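Local coordinates for magnesium transporter, putative (Shewanella oneidensis MR-1, PDB 3KXR), which probably carries magnesium or related cations across the membrane, this piece holding part of its intracellular N domain and its paired CBS domains, at residues A[46-51]-A[57-62]; A[32-35]-A[41-44]. All coordinates share one frame; numbering follows the deposited sequence.

Contact 1 of 2, residues A[46-51]-A[57-62]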
ATOM      1  N   GLU A  46     -12.152  -9.172   2.875  1.00 42.63           N
ATOM      2  CA  GLU A  46     -13.108  -9.316   1.778  1.00 43.94           C
ATOM      3  C   GLU A  46     -13.757 -10.688   1.779  1.00 43.37           C
ATOM      4  O   GLU A  46     -14.949 -10.792   1.492  1.00 43.08           O
ATOM      5  CB  GLU A  46     -12.455  -9.044   0.398  1.00 44.54           C
ATOM      6  CG  GLU A  46     -11.956  -7.570   0.189  1.00 49.62           C
ATOM      7  CD  GLU A  46     -13.061  -6.492   0.443  1.00 57.05           C
ATOM      8  OE1 GLU A  46     -14.216  -6.690  -0.008  1.00 61.67           O
ATOM      9  OE2 GLU A  46     -12.794  -5.445   1.101  1.00 62.07           O
ATOM     10  N   LEU A  47     -12.991 -11.726   2.129  1.00 43.22           N
ATOM     11  CA  LEU A  47     -13.543 -13.083   2.189  1.00 42.93           C
ATOM     12  C   LEU A  47     -14.524 -13.255   3.349  1.00 43.31           C
ATOM     13  O   LEU A  47     -15.604 -13.839   3.175  1.00 43.35           O
ATOM     14  CB  LEU A  47     -12.449 -14.120   2.305  1.00 42.47           C
ATOM     15  CG  LEU A  47     -11.609 -14.324   1.038  1.00 43.06           C
ATOM     16  CD1 LEU A  47     -10.343 -15.059   1.409  1.00 41.16           C
ATOM     17  CD2 LEU A  47     -12.357 -15.047  -0.080  1.00 41.32           C
ATOM     18  N   TYR A  48     -14.139 -12.769   4.523  1.00 43.40           N
ATOM     19  CA  TYR A  48     -15.024 -12.792   5.679  1.00 43.88           C
ATOM     20  C   TYR A  48     -16.278 -11.950   5.413  1.00 44.18           C
ATOM     21  O   TYR A  48     -17.366 -12.271   5.846  1.00 43.01           O
ATOM     22  CB  TYR A  48     -14.319 -12.254   6.908  1.00 44.15           C
ATOM     23  CG  TYR A  48     -13.577 -13.284   7.709  1.00 43.97           C
ATOM     24  CD1 TYR A  48     -13.893 -13.528   9.041  1.00 44.44           C
ATOM     25  CD2 TYR A  48     -12.567 -14.016   7.150  1.00 46.13           C
ATOM     26  CE1 TYR A  48     -13.212 -14.493   9.780  1.00 45.63           C
ATOM     27  CE2 TYR A  48     -11.877 -14.982   7.890  1.00 46.14           C
ATOM     28  CZ  TYR A  48     -12.208 -15.209   9.191  1.00 45.29           C
ATOM     29  OH  TYR A  48     -11.513 -16.142   9.896  1.00 47.44           O
ATOM     30  N   ASP A  49     -16.115 -10.887   4.657  1.00 44.64           N
ATOM     31  CA  ASP A  49     -17.228 -10.035   4.354  1.00 45.27           C
ATOM     32  C   ASP A  49     -18.167 -10.676   3.362  1.00 45.07           C
ATOM     33  O   ASP A  49     -19.366 -10.394   3.364  1.00 45.75           O
ATOM     34  CB  ASP A  49     -16.712  -8.705   3.811  1.00 45.92           C
ATOM     35  CG  ASP A  49     -17.787  -7.647   3.716  1.00 48.00           C
ATOM     36  OD1 ASP A  49     -18.696  -7.577   4.577  1.00 49.45           O
ATOM     37  OD2 ASP A  49     -17.697  -6.847   2.772  1.00 52.58           O
ATOM     38  N   GLN A  50     -17.646 -11.543   2.508  1.00 44.98           N
ATOM     39  CA  GLN A  50     -18.499 -12.165   1.513  1.00 44.35           C
ATOM     40  C   GLN A  50     -19.047 -13.493   1.984  1.00 43.78           C
ATOM     41  O   GLN A  50     -20.152 -13.836   1.629  1.00 43.63           O
ATOM     42  CB  GLN A  50     -17.764 -12.356   0.207  1.00 44.19           C
ATOM     43  CG  GLN A  50     -18.667 -12.905  -0.895  1.00 46.51           C
ATOM     44  CD  GLN A  50     -17.948 -13.047  -2.233  1.00 50.29           C
ATOM     45  OE1 GLN A  50     -16.743 -12.770  -2.345  1.00 52.09           O
ATOM     46  NE2 GLN A  50     -18.680 -13.489  -3.253  1.00 50.43           N
ATOM     47  N   TYR A  51     -18.281 -14.239   2.774  1.00 43.29           N
ATOM     48  CA  TYR A  51     -18.663 -15.601   3.152  1.00 42.98           C
ATOM     49  C   TYR A  51     -18.875 -15.708   4.648  1.00 43.11           C
ATOM     50  O   TYR A  51     -18.076 -15.209   5.444  1.00 42.97           O
ATOM     51  CB  TYR A  51     -17.600 -16.628   2.696  1.00 42.95           C
ATOM     52  CG  TYR A  51     -17.416 -16.673   1.193  1.00 41.98           C
ATOM     53  CD1 TYR A  51     -16.279 -16.132   0.581  1.00 41.45           C
ATOM     54  CD2 TYR A  51     -18.400 -17.218   0.376  1.00 42.60           C
ATOM     55  CE1 TYR A  51     -16.131 -16.152  -0.818  1.00 41.53           C
ATOM     56  CE2 TYR A  51     -18.255 -17.256  -1.026  1.00 42.25           C
ATOM     57  CZ  TYR A  51     -17.130 -16.716  -1.611  1.00 41.28           C
ATOM     58  OH  TYR A  51     -17.023 -16.742  -2.973  1.00 40.10           O
ATOM     59  N   GLY A  57     -15.324 -20.666   1.650  1.00 38.75           N
ATOM     60  CA  GLY A  57     -14.842 -19.430   1.036  1.00 39.25           C
ATOM     61  C   GLY A  57     -14.133 -18.489   2.009  1.00 39.69           C
ATOM     62  O   GLY A  57     -13.173 -17.810   1.672  1.00 39.02           O
ATOM     63  N   ARG A  58     -14.645 -18.433   3.222  1.00 40.61           N
ATOM     64  CA  ARG A  58     -14.119 -17.548   4.242  1.00 41.02           C
ATOM     65  C   ARG A  58     -12.650 -17.870   4.578  1.00 41.67           C
ATOM     66  O   ARG A  58     -11.893 -16.949   4.903  1.00 41.70           O
ATOM     67  CB  ARG A  58     -15.022 -17.647   5.470  1.00 40.63           C
ATOM     68  CG  ARG A  58     -14.480 -17.024   6.707  1.00 41.24           C
ATOM     69  CD  ARG A  58     -15.524 -16.967   7.790  1.00 40.87           C
ATOM     70  NE  ARG A  58     -16.465 -15.888   7.543  1.00 39.77           N
ATOM     71  CZ  ARG A  58     -17.005 -15.115   8.494  1.00 40.30           C
ATOM     72  NH1 ARG A  58     -16.710 -15.266   9.781  1.00 39.33           N
ATOM     73  NH2 ARG A  58     -17.833 -14.152   8.155  1.00 38.61           N
ATOM     74  N   TYR A  59     -12.246 -19.143   4.470  1.00 41.76           N
ATOM     75  CA  TYR A  59     -10.890 -19.568   4.866  1.00 43.00           C
ATOM     76  C   TYR A  59     -10.016 -19.927   3.679  1.00 43.43           C
ATOM     77  O   TYR A  59      -8.965 -20.518   3.829  1.00 44.29           O
ATOM     78  CB  TYR A  59     -10.954 -20.739   5.828  1.00 43.22           C
ATOM     79  CG  TYR A  59     -11.819 -20.432   7.001  1.00 45.93           C
ATOM     80  CD1 TYR A  59     -11.298 -19.835   8.152  1.00 49.10           C
ATOM     81  CD2 TYR A  59     -13.177 -20.697   6.957  1.00 47.76           C
ATOM     82  CE1 TYR A  59     -12.131 -19.518   9.248  1.00 50.27           C
ATOM     83  CE2 TYR A  59     -14.002 -20.394   8.030  1.00 50.46           C
ATOM     84  CZ  TYR A  59     -13.483 -19.803   9.169  1.00 50.68           C
ATOM     85  OH  TYR A  59     -14.355 -19.518  10.200  1.00 53.77           O
ATOM     86  N   THR A  60     -10.466 -19.539   2.500  1.00 44.06           N
ATOM     87  CA  THR A  60      -9.739 -19.708   1.266  1.00 44.70           C
ATOM     88  C   THR A  60      -8.453 -18.910   1.209  1.00 44.55           C
ATOM     89  O   THR A  60      -8.399 -17.766   1.616  1.00 44.01           O
ATOM     90  CB  THR A  60     -10.608 -19.242   0.104  1.00 44.57           C
ATOM     91  OG1 THR A  60     -11.559 -20.270  -0.154  1.00 47.53           O
ATOM     92  CG2 THR A  60      -9.784 -19.011  -1.146  1.00 45.89           C
ATOM     93  N   ASP A  61      -7.432 -19.530   0.651  1.00 44.73           N
ATOM     94  CA  ASP A  61      -6.139 -18.912   0.507  1.00 45.23           C
ATOM     95  C   ASP A  61      -5.947 -18.585  -0.959  1.00 44.95           C
ATOM     96  O   ASP A  61      -6.098 -19.433  -1.797  1.00 44.62           O
ATOM     97  CB  ASP A  61      -5.093 -19.902   0.998  1.00 45.90           C
ATOM     98  CG  ASP A  61      -3.708 -19.354   0.958  1.00 49.08           C
ATOM     99  OD1 ASP A  61      -3.526 -18.190   0.551  1.00 51.92           O
ATOM    100  OD2 ASP A  61      -2.795 -20.116   1.324  1.00 54.36           O
ATOM    101  N   HIS A  62      -5.638 -17.339  -1.268  1.00 45.73           N
ATOM    102  CA  HIS A  62      -5.480 -16.903  -2.647  1.00 46.78           C
ATOM    103  C   HIS A  62      -4.151 -17.372  -3.224  1.00 46.20           C
ATOM    104  O   HIS A  62      -3.996 -17.397  -4.438  1.00 45.97           O
ATOM    105  CB  HIS A  62      -5.554 -15.381  -2.777  1.00 47.42           C
ATOM    106  CG  HIS A  62      -6.915 -14.791  -2.507  1.00 52.94           C
ATOM    107  ND1 HIS A  62      -8.039 -15.105  -3.254  1.00 56.25           N
ATOM    108  CD2 HIS A  62      -7.323 -13.875  -1.587  1.00 55.13           C
ATOM    109  CE1 HIS A  62      -9.074 -14.415  -2.799  1.00 56.07           C
ATOM    110  NE2 HIS A  62      -8.668 -13.668  -1.784  1.00 56.13           N
TER
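Where helix 39-50 runs out, the chain turns back on itself and brings Arg58 beside Leu47, their CA atoms 4.9 Å apart. Tyr51 is the first residue to leave helical geometry, and its carbonyl is taken up by the guanidinium of Arg58. NE and NH2 approach side-on, both reaching Tyr51 O: the NE bond is 2.7 Å long, whereas NH2 meets a lone pair in the carbonyl plane at 2.9 Å. NH2 also makes a weak bond to Tyr48 O. Arginine suits this place because one flat group can serve two carbonyls at a helix end. With CG anti to the backbone N (chi1 168°) and the chain bent at chi3, the group folds back against one face of the Tyr48 ring: guanidinium and ring stack with centres 4.2 Å apart and planes 23° from parallel, and Arg58 CG makes a CH-pi contact over the same ring. Tyr48 in turn directs its edge at the face of Tyr59, centroids 5.9 Å apart. On the buried side, Leu47 spreads its two methyls, CD2 against Gly57 O and CD1 against Thr60 O and His62, whose ND1 is bonded to Ile160 O. Gly57 lays its CA over the Tyr51 ring, 3.9 Å from the centroid; a CB there would run into Tyr51 CD1, so a side chain would probably not fit. The other ring face of Tyr51 is covered by Gln50 CG. The contact thus joins the last helix of the MgtE N-domain region to residues 57-62, which are assigned to the first CBS domain and precede strand 66-68. The stack and the two bonds to Tyr51 O fix the guanidinium's rotation, and its positive charge probably also favours the carbonyls at the helix end.

Contact 2 of 2, residues A[32-35]-A[41-44]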
ATOM      1  N   ARG A  32     -10.075   3.301   7.271  1.00 44.72           N
ATOM      2  CA  ARG A  32      -8.726   3.721   7.640  1.00 45.08           C
ATOM      3  C   ARG A  32      -7.944   2.493   8.112  1.00 44.31           C
ATOM      4  O   ARG A  32      -6.763   2.347   7.812  1.00 43.04           O
ATOM      5  CB  ARG A  32      -8.733   4.823   8.709  1.00 45.55           C
ATOM      6  CG  ARG A  32      -9.145   6.220   8.161  1.00 48.74           C
ATOM      7  CD  ARG A  32      -8.942   7.386   9.191  1.00 50.57           C
ATOM      8  NE  ARG A  32      -9.272   6.912  10.546  1.00 54.28           N
ATOM      9  CZ  ARG A  32     -10.454   7.060  11.165  1.00 56.11           C
ATOM     10  NH1 ARG A  32     -11.467   7.693  10.565  1.00 57.41           N
ATOM     11  NH2 ARG A  32     -10.626   6.571  12.401  1.00 55.19           N
ATOM     12  N   ALA A  33      -8.630   1.600   8.828  1.00 44.13           N
ATOM     13  CA  ALA A  33      -8.023   0.329   9.281  1.00 43.99           C
ATOM     14  C   ALA A  33      -7.537  -0.546   8.104  1.00 43.69           C
ATOM     15  O   ALA A  33      -6.411  -1.074   8.119  1.00 43.17           O
ATOM     16  CB  ALA A  33      -9.008  -0.448  10.134  1.00 43.68           C
ATOM     17  N   LEU A  34      -8.389  -0.650   7.084  1.00 43.04           N
ATOM     18  CA  LEU A  34      -8.090  -1.434   5.910  1.00 43.26           C
ATOM     19  C   LEU A  34      -6.900  -0.853   5.141  1.00 43.44           C
ATOM     20  O   LEU A  34      -6.026  -1.599   4.702  1.00 43.21           O
ATOM     21  CB  LEU A  34      -9.316  -1.540   4.999  1.00 42.95           C
ATOM     22  CG  LEU A  34     -10.446  -2.451   5.478  1.00 43.59           C
ATOM     23  CD1 LEU A  34     -11.594  -2.346   4.470  1.00 42.33           C
ATOM     24  CD2 LEU A  34      -9.984  -3.909   5.683  1.00 41.04           C
ATOM     25  N   ALA A  35      -6.879   0.467   4.987  1.00 43.76           N
ATOM     26  CA  ALA A  35      -5.782   1.161   4.318  1.00 44.29           C
ATOM     27  C   ALA A  35      -4.455   0.972   5.037  1.00 45.38           C
ATOM     28  O   ALA A  35      -3.402   0.990   4.418  1.00 45.53           O
ATOM     29  CB  ALA A  35      -6.092   2.614   4.192  1.00 43.45           C
ATOM     30  N   GLN A  41      -4.139  -8.999   4.622  1.00 43.46           N
ATOM     31  CA  GLN A  41      -5.179  -8.795   5.612  1.00 43.01           C
ATOM     32  C   GLN A  41      -6.445  -8.216   4.969  1.00 42.06           C
ATOM     33  O   GLN A  41      -7.559  -8.614   5.313  1.00 40.33           O
ATOM     34  CB  GLN A  41      -4.661  -7.890   6.720  1.00 43.69           C
ATOM     35  CG  GLN A  41      -3.504  -8.459   7.559  1.00 45.56           C
ATOM     36  CD  GLN A  41      -3.111  -7.462   8.674  1.00 51.29           C
ATOM     37  OE1 GLN A  41      -2.369  -6.490   8.422  1.00 56.19           O
ATOM     38  NE2 GLN A  41      -3.646  -7.667   9.897  1.00 51.97           N
ATOM     39  N   ARG A  42      -6.284  -7.295   4.023  1.00 41.70           N
ATOM     40  CA  ARG A  42      -7.452  -6.806   3.259  1.00 42.25           C
ATOM     41  C   ARG A  42      -8.155  -7.939   2.530  1.00 42.05           C
ATOM     42  O   ARG A  42      -9.373  -7.940   2.419  1.00 42.47           O
ATOM     43  CB  ARG A  42      -7.073  -5.756   2.218  1.00 42.09           C
ATOM     44  CG  ARG A  42      -6.974  -4.369   2.755  1.00 43.53           C
ATOM     45  CD  ARG A  42      -6.715  -3.351   1.646  1.00 45.32           C
ATOM     46  NE  ARG A  42      -5.363  -3.482   1.091  1.00 45.95           N
ATOM     47  CZ  ARG A  42      -4.271  -2.897   1.587  1.00 44.56           C
ATOM     48  NH1 ARG A  42      -4.330  -2.126   2.665  1.00 41.99           N
ATOM     49  NH2 ARG A  42      -3.102  -3.102   0.995  1.00 45.76           N
ATOM     50  N   GLN A  43      -7.386  -8.902   2.027  1.00 41.86           N
ATOM     51  CA  GLN A  43      -7.971 -10.030   1.293  1.00 42.03           C
ATOM     52  C   GLN A  43      -8.825 -10.878   2.248  1.00 42.01           C
ATOM     53  O   GLN A  43      -9.927 -11.296   1.905  1.00 42.09           O
ATOM     54  CB  GLN A  43      -6.888 -10.880   0.608  1.00 42.09           C
ATOM     55  CG  GLN A  43      -6.222 -10.240  -0.650  1.00 43.52           C
ATOM     56  CD  GLN A  43      -4.943 -11.008  -1.209  1.00 46.67           C
ATOM     57  OE1 GLN A  43      -4.560 -12.099  -0.738  1.00 46.21           O
ATOM     58  NE2 GLN A  43      -4.314 -10.418  -2.237  1.00 48.36           N
ATOM     59  N   ARG A  44      -8.312 -11.084   3.457  1.00 42.04           N
ATOM     60  CA  ARG A  44      -8.997 -11.841   4.494  1.00 42.59           C
ATOM     61  C   ARG A  44     -10.293 -11.151   4.865  1.00 41.46           C
ATOM     62  O   ARG A  44     -11.332 -11.793   5.027  1.00 40.91           O
ATOM     63  CB  ARG A  44      -8.075 -12.034   5.716  1.00 43.31           C
ATOM     64  CG  ARG A  44      -8.513 -13.163   6.702  1.00 48.84           C
ATOM     65  CD  ARG A  44      -7.324 -13.914   7.465  1.00 55.33           C
ATOM     66  NE  ARG A  44      -6.028 -13.208   7.432  1.00 60.97           N
ATOM     67  CZ  ARG A  44      -5.483 -12.448   8.404  1.00 66.10           C
ATOM     68  NH1 ARG A  44      -6.082 -12.264   9.594  1.00 67.56           N
ATOM     69  NH2 ARG A  44      -4.299 -11.849   8.177  1.00 67.40           N
TER
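Arg42 lays the aliphatic part of its side chain over the carbonyl of Leu34, CG and CD both passing near Leu34 O before the guanidinium reaches that oxygen with NH1. The two residues sit on consecutive helices, 27-36 and 39-50, joined by a short turn and set at a steep angle in the part of the chain assigned to the MgtE intracellular N domain. Their CA atoms are 6.0 Å apart, the nearest pair across these segments. NH1 donates to Leu34 O over 2.7 Å with an N-H...O angle of 145°; the oxygen lies close to the guanidinium plane, while the donor is tilted 20° from the carbonyl plane. A long, flexible arginine suits this surface position, because its methylenes can span the distance between the helices while its charged end meets the C-terminal end of helix 27-36, where carbonyls gather. The bend at chi3 (-70°) swings the guanidinium back to that end. The same group has a second partner, Glu39 of the same chain, which forms a salt bridge with NE, so its charge is probably balanced by the carboxylate while NH1 serves the helix end. Leu34 contributes carbon as well: its CD2 comes within 4.2 Å of Arg42 CG, a slight carbon contact beside the hydrogen bond. Replacing Arg42 by an alanine is likely to leave Leu34 O without this donor and Glu39 of the same chain without its charged mate. Ala35, which packs on Glu39 of a neighbouring subunit, adds a more distant approach: its O lies 3.7 Å from Arg42 NH1.

Overall arrangement
Both contacts use helix 39-50 and follow one another along the chain: 32-35 with 41-44 joins the first part of the helix to helix 27-36, and 46-51 with 57-62 joins its end to the chain that follows. Their centres lie about 13 Å apart, and His62 of contact 1 packs on Gln43 of contact 2. Contact 1 is partly buried, nearer the chain's centre, and mixes aromatic stacking with leucine packing. Contact 2 is a smaller surface contact carried mainly by one hydrogen bond. In each, an arginine bonds to backbone carbonyl oxygen near a helix end: two carbonyls, one weakly, in contact 1, where it is stacked on a tyrosine; one in contact 2, where it pairs with a glutamate. Subunit neighbours approach both.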